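PDB 3U52: phenol hydroxylase component phN from Pseudomonas stutzeri, which probably forms the large diiron-bearing subunit of a multicomponent phenol hydroxylase that uses dioxygen to add a hydroxyl group to aromatic rings. Local coordinates for residues A[328-337]-A[365-376]. Residues are numbered along the deposited sequence; the frame is centred on the assembly and turned at random.
Sequences KHHLSHQLWT and YPDTFDKYYRPR
The hydroxyl of Y373 is gripped twice. Its OH lies 2.8 Å from ND1 of H330, a hydrogen bond whose direction is not settled. A water also bonded to NE2 of Q334 holds the same OH. The H330 and Y373 rings meet rim to rim, neither lying over the other's face. H330 takes the N-cap position of its helix, and CE1 of its ring rests 3.4 Å from CG2 of T368. The T368 hydroxyl turns the other way, with OG1 between the backbone N and carbonyl carbon (chi1 58°). From there it donates to the backbone O of H329 at 2.8 Å.

H333 meets three rings of an aromatic cluster, Y365, F369 and Y373. Its CB sits over the face of Y373, 3.5 Å from the ring centroid, a CH-pi contact. Its imidazole points an edge at the face of Y365, with planes at 87° and NE2 near the ring centre. CD1 of F369 lies above one imidazole face, toward its rim. OG of S332, hydrogen-bonded to D281, lies over the opposite one. ND1 of H333 is bonded to Y282. The OH of Y365 is hydrogen-bonded to S292 N. A leucine in place of Y365 would probably leave the H333 edge without its aromatic face and S292 N without its phenol partner.

Helix segments 331-337 and 369-376 run nearly parallel, their axes 18° apart and 10.5 Å at closest approach. Helix 254-283 packs against the first through S332, L335 and W336. Helix 355-364 adds M361 beside H333 and F369, while helix 291-310 touches K328, L331 and Y365.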
loop_
_atom_site.group_PDB
_atom_site.type_symbol
_atom_site.label_atom_id
_atom_site.label_comp_id
_atom_site.label_asym_id
_atom_site.label_seq_id
_atom_site.Cartn_x
_atom_site.Cartn_y
_atom_site.Cartn_z
ATOM N N LYS A 328 -6.590 -19.110 -35.316
ATOM C CA LYS A 328 -7.109 -18.885 -33.975
ATOM C C LYS A 328 -7.926 -20.085 -33.481
ATOM O O LYS A 328 -8.031 -20.304 -32.255
ATOM C CB LYS A 328 -7.915 -17.556 -33.884
ATOM C CG LYS A 328 -9.349 -17.636 -34.477
ATOM C CD LYS A 328 -10.005 -16.277 -34.416
ATOM C CE LYS A 328 -11.374 -16.288 -35.128
ATOM N NZ LYS A 328 -11.241 -15.813 -36.509
ATOM N N HIS A 329 -8.475 -20.880 -34.420
ATOM C CA HIS A 329 -9.260 -22.071 -34.047
ATOM C C HIS A 329 -8.376 -23.288 -33.643
ATOM O O HIS A 329 -8.897 -24.316 -33.212
ATOM C CB HIS A 329 -10.222 -22.462 -35.166
ATOM C CG HIS A 329 -11.135 -21.351 -35.567
ATOM N ND1 HIS A 329 -12.094 -20.836 -34.720
ATOM C CD2 HIS A 329 -11.217 -20.632 -36.710
ATOM C CE1 HIS A 329 -12.733 -19.846 -35.327
ATOM N NE2 HIS A 329 -12.222 -19.709 -36.539
ATOM N N HIS A 330 -7.054 -23.153 -33.822
ATOM C CA HIS A 330 -6.119 -24.315 -33.759
ATOM C C HIS A 330 -4.938 -24.078 -32.836
ATOM O O HIS A 330 -4.464 -24.992 -32.155
ATOM C CB HIS A 330 -5.575 -24.586 -35.167
ATOM C CG HIS A 330 -6.599 -25.159 -36.110
ATOM N ND1 HIS A 330 -7.054 -26.458 -36.014
ATOM C CD2 HIS A 330 -7.265 -24.605 -37.146
ATOM C CE1 HIS A 330 -7.946 -26.682 -36.963
ATOM N NE2 HIS A 330 -8.085 -25.576 -37.667
ATOM N N LEU A 331 -4.482 -22.824 -32.801
ATOM C CA LEU A 331 -3.186 -22.433 -32.188
ATOM C C LEU A 331 -2.924 -22.961 -30.770
ATOM O O LEU A 331 -1.897 -23.626 -30.511
ATOM C CB LEU A 331 -3.098 -20.930 -32.141
ATOM C CG LEU A 331 -1.749 -20.340 -32.401
ATOM C CD1 LEU A 331 -1.221 -20.771 -33.825
ATOM C CD2 LEU A 331 -1.965 -18.823 -32.380
ATOM N N SER A 332 -3.834 -22.684 -29.857
ATOM C CA SER A 332 -3.605 -23.063 -28.453
ATOM C C SER A 332 -3.532 -24.572 -28.259
ATOM O O SER A 332 -2.737 -25.072 -27.467
ATOM C CB SER A 332 -4.665 -22.423 -27.557
ATOM O OG SER A 332 -5.918 -23.056 -27.719
ATOM N N HIS A 333 -4.332 -25.304 -29.026
ATOM C CA HIS A 333 -4.380 -26.768 -28.942
ATOM C C HIS A 333 -3.100 -27.431 -29.536
ATOM O O HIS A 333 -2.545 -28.358 -28.947
ATOM C CB HIS A 333 -5.641 -27.261 -29.673
ATOM C CG HIS A 333 -6.879 -26.452 -29.353
ATOM N ND1 HIS A 333 -7.403 -26.371 -28.075
ATOM C CD2 HIS A 333 -7.645 -25.650 -30.135
ATOM C CE1 HIS A 333 -8.459 -25.572 -28.086
ATOM N NE2 HIS A 333 -8.634 -25.129 -29.322
ATOM N N GLN A 334 -2.641 -26.948 -30.696
ATOM C CA GLN A 334 -1.357 -27.392 -31.276
ATOM C C GLN A 334 -0.175 -27.158 -30.316
ATOM O O GLN A 334 0.682 -28.044 -30.099
ATOM C CB GLN A 334 -1.110 -26.671 -32.617
ATOM C CG GLN A 334 -2.105 -27.061 -33.705
ATOM C CD GLN A 334 -2.041 -26.165 -34.947
ATOM O OE1 GLN A 334 -1.747 -24.968 -34.874
ATOM N NE2 GLN A 334 -2.350 -26.762 -36.108
ATOM N N LEU A 335 -0.128 -25.996 -29.692
ATOM C CA LEU A 335 0.969 -25.691 -28.804
ATOM C C LEU A 335 0.897 -26.489 -27.493
ATOM O O LEU A 335 1.925 -26.933 -26.987
ATOM C CB LEU A 335 1.003 -24.184 -28.521
ATOM C CG LEU A 335 1.754 -23.474 -29.638
ATOM C CD1 LEU A 335 1.110 -22.153 -29.771
ATOM C CD2 LEU A 335 3.184 -23.348 -29.141
ATOM N N TRP A 336 -0.314 -26.705 -26.949
ATOM C CA TRP A 336 -0.371 -27.345 -25.626
ATOM C C TRP A 336 0.105 -28.759 -25.781
ATOM O O TRP A 336 0.885 -29.304 -24.993
ATOM C CB TRP A 336 -1.781 -27.328 -25.049
ATOM C CG TRP A 336 -1.909 -27.970 -23.672
ATOM C CD1 TRP A 336 -2.572 -29.149 -23.356
ATOM C CD2 TRP A 336 -1.346 -27.494 -22.447
ATOM N NE1 TRP A 336 -2.491 -29.383 -21.998
ATOM C CE2 TRP A 336 -1.773 -28.372 -21.417
ATOM C CE3 TRP A 336 -0.570 -26.368 -22.105
ATOM C CZ2 TRP A 336 -1.429 -28.176 -20.086
ATOM C CZ3 TRP A 336 -0.229 -26.184 -20.781
ATOM C CH2 TRP A 336 -0.660 -27.083 -19.790
ATOM N N THR A 337 -0.400 -29.385 -26.821
ATOM C CA THR A 337 0.045 -30.745 -27.210
ATOM C C THR A 337 1.609 -30.894 -27.497
ATOM O O THR A 337 2.263 -31.892 -27.077
ATOM C CB THR A 337 -1.049 -31.205 -28.247
ATOM O OG1 THR A 337 -1.938 -32.193 -27.710
ATOM C CG2 THR A 337 -0.659 -31.357 -29.581
ATOM N N TYR A 365 -14.563 -23.628 -29.270
ATOM C CA TYR A 365 -13.993 -24.122 -30.521
ATOM C C TYR A 365 -14.925 -25.152 -31.219
ATOM O O TYR A 365 -14.578 -26.347 -31.343
ATOM C CB TYR A 365 -12.588 -24.708 -30.260
ATOM C CG TYR A 365 -11.639 -23.664 -29.785
ATOM C CD1 TYR A 365 -11.428 -23.462 -28.429
ATOM C CD2 TYR A 365 -10.974 -22.832 -30.679
ATOM C CE1 TYR A 365 -10.571 -22.445 -27.972
ATOM C CE2 TYR A 365 -10.084 -21.838 -30.212
ATOM C CZ TYR A 365 -9.910 -21.649 -28.874
ATOM O OH TYR A 365 -9.057 -20.670 -28.383
ATOM N N PRO A 366 -16.140 -24.709 -31.630
ATOM C CA PRO A 366 -17.140 -25.691 -32.107
ATOM C C PRO A 366 -16.806 -26.455 -33.409
ATOM O O PRO A 366 -17.286 -27.590 -33.619
ATOM C CB PRO A 366 -18.399 -24.819 -32.297
ATOM C CG PRO A 366 -17.860 -23.402 -32.521
ATOM C CD PRO A 366 -16.674 -23.327 -31.619
ATOM N N ASP A 367 -15.968 -25.855 -34.243
ATOM C CA ASP A 367 -15.606 -26.387 -35.547
ATOM C C ASP A 367 -14.315 -27.232 -35.546
ATOM O O ASP A 367 -14.009 -27.849 -36.578
ATOM C CB ASP A 367 -15.382 -25.234 -36.541
ATOM C CG ASP A 367 -16.570 -24.288 -36.635
ATOM O OD1 ASP A 367 -17.633 -24.739 -37.109
ATOM O OD2 ASP A 367 -16.445 -23.087 -36.247
ATOM N N THR A 368 -13.530 -27.193 -34.446
ATOM C CA THR A 368 -12.195 -27.851 -34.402
ATOM C C THR A 368 -11.876 -28.744 -33.186
ATOM O O THR A 368 -11.169 -29.745 -33.339
ATOM C CB THR A 368 -11.061 -26.816 -34.483
ATOM O OG1 THR A 368 -11.192 -25.875 -33.398
ATOM C CG2 THR A 368 -11.108 -26.051 -35.832
ATOM N N PHE A 369 -12.375 -28.415 -31.992
ATOM C CA PHE A 369 -11.883 -29.110 -30.826
ATOM C C PHE A 369 -12.270 -30.585 -30.798
ATOM O O PHE A 369 -11.407 -31.444 -30.583
ATOM C CB PHE A 369 -12.277 -28.445 -29.521
ATOM C CG PHE A 369 -11.594 -29.065 -28.315
ATOM C CD1 PHE A 369 -10.264 -28.756 -28.004
ATOM C CD2 PHE A 369 -12.287 -29.963 -27.495
ATOM C CE1 PHE A 369 -9.646 -29.349 -26.896
ATOM C CE2 PHE A 369 -11.676 -30.553 -26.370
ATOM C CZ PHE A 369 -10.348 -30.228 -26.081
ATOM N N ASP A 370 -13.549 -30.886 -31.013
ATOM C CA ASP A 370 -14.003 -32.277 -30.953
ATOM C C ASP A 370 -13.455 -33.109 -32.081
ATOM O O ASP A 370 -13.153 -34.289 -31.894
ATOM C CB ASP A 370 -15.529 -32.358 -30.895
ATOM C CG ASP A 370 -16.074 -31.896 -29.549
ATOM O OD1 ASP A 370 -15.301 -31.807 -28.575
ATOM O OD2 ASP A 370 -17.284 -31.628 -29.447
ATOM N N LYS A 371 -13.295 -32.480 -33.245
ATOM C CA LYS A 371 -12.776 -33.177 -34.420
ATOM C C LYS A 371 -11.283 -33.508 -34.303
ATOM O O LYS A 371 -10.851 -34.646 -34.563
ATOM C CB LYS A 371 -12.990 -32.327 -35.671
ATOM C CG LYS A 371 -12.777 -33.108 -36.978
ATOM C CD LYS A 371 -13.369 -32.375 -38.183
ATOM C CE LYS A 371 -14.853 -31.951 -37.964
ATOM N NZ LYS A 371 -15.451 -31.268 -39.174
ATOM N N TYR A 372 -10.478 -32.509 -33.937
ATOM C CA TYR A 372 -9.013 -32.636 -34.020
ATOM C C TYR A 372 -8.328 -32.777 -32.691
ATOM O O TYR A 372 -7.257 -33.367 -32.648
ATOM C CB TYR A 372 -8.372 -31.455 -34.781
ATOM C CG TYR A 372 -8.883 -31.264 -36.179
ATOM C CD1 TYR A 372 -9.705 -30.183 -36.502
ATOM C CD2 TYR A 372 -8.576 -32.168 -37.164
ATOM C CE1 TYR A 372 -10.184 -29.997 -37.805
ATOM C CE2 TYR A 372 -9.048 -32.021 -38.458
ATOM C CZ TYR A 372 -9.862 -30.935 -38.772
ATOM O OH TYR A 372 -10.304 -30.833 -40.081
ATOM N N TYR A 373 -8.896 -32.241 -31.605
ATOM C CA TYR A 373 -8.128 -32.156 -30.358
ATOM C C TYR A 373 -8.578 -33.032 -29.203
ATOM O O TYR A 373 -7.744 -33.670 -28.555
ATOM C CB TYR A 373 -7.826 -30.670 -29.982
ATOM C CG TYR A 373 -7.184 -29.939 -31.159
ATOM C CD1 TYR A 373 -7.860 -28.958 -31.868
ATOM C CD2 TYR A 373 -5.888 -30.284 -31.590
ATOM C CE1 TYR A 373 -7.294 -28.341 -32.989
ATOM C CE2 TYR A 373 -5.305 -29.652 -32.694
ATOM C CZ TYR A 373 -6.000 -28.693 -33.388
ATOM O OH TYR A 373 -5.363 -28.119 -34.477
ATOM N N ARG A 374 -9.881 -33.103 -28.957
ATOM C CA ARG A 374 -10.447 -33.986 -27.934
ATOM C C ARG A 374 -9.908 -35.444 -28.027
ATOM O O ARG A 374 -9.517 -35.995 -27.018
ATOM C CB ARG A 374 -11.988 -33.931 -27.974
ATOM C CG ARG A 374 -12.703 -34.724 -26.849
ATOM C CD ARG A 374 -14.210 -34.562 -26.988
ATOM N NE ARG A 374 -14.687 -33.312 -26.411
ATOM C CZ ARG A 374 -14.888 -33.131 -25.101
ATOM N NH1 ARG A 374 -14.623 -34.111 -24.253
ATOM N NH2 ARG A 374 -15.349 -31.962 -24.632
ATOM N N PRO A 375 -9.864 -36.049 -29.240
ATOM C CA PRO A 375 -9.341 -37.420 -29.348
ATOM C C PRO A 375 -7.872 -37.566 -28.885
ATOM O O PRO A 375 -7.493 -38.608 -28.402
ATOM C CB PRO A 375 -9.436 -37.744 -30.835
ATOM C CG PRO A 375 -10.129 -36.592 -31.497
ATOM C CD PRO A 375 -10.367 -35.515 -30.527
ATOM N N ARG A 376 -7.073 -36.498 -29.009
ATOM C CA ARG A 376 -5.698 -36.521 -28.526
ATOM C C ARG A 376 -5.697 -36.724 -27.035
ATOM O O ARG A 376 -4.931 -37.550 -26.547
ATOM C CB ARG A 376 -4.984 -35.208 -28.801
ATOM C CG ARG A 376 -4.949 -34.832 -30.252
ATOM C CD ARG A 376 -4.092 -33.526 -30.451
ATOM N NE ARG A 376 -3.984 -33.322 -31.900
ATOM C CZ ARG A 376 -3.087 -32.549 -32.491
ATOM N NH1 ARG A 376 -2.194 -31.854 -31.752
ATOM N NH2 ARG A 376 -3.105 -32.466 -33.821
HETATM O O HOH W 1 -6.600 -21.565 -30.444
HETATM O O HOH W 2 -3.366 -29.605 -35.977
#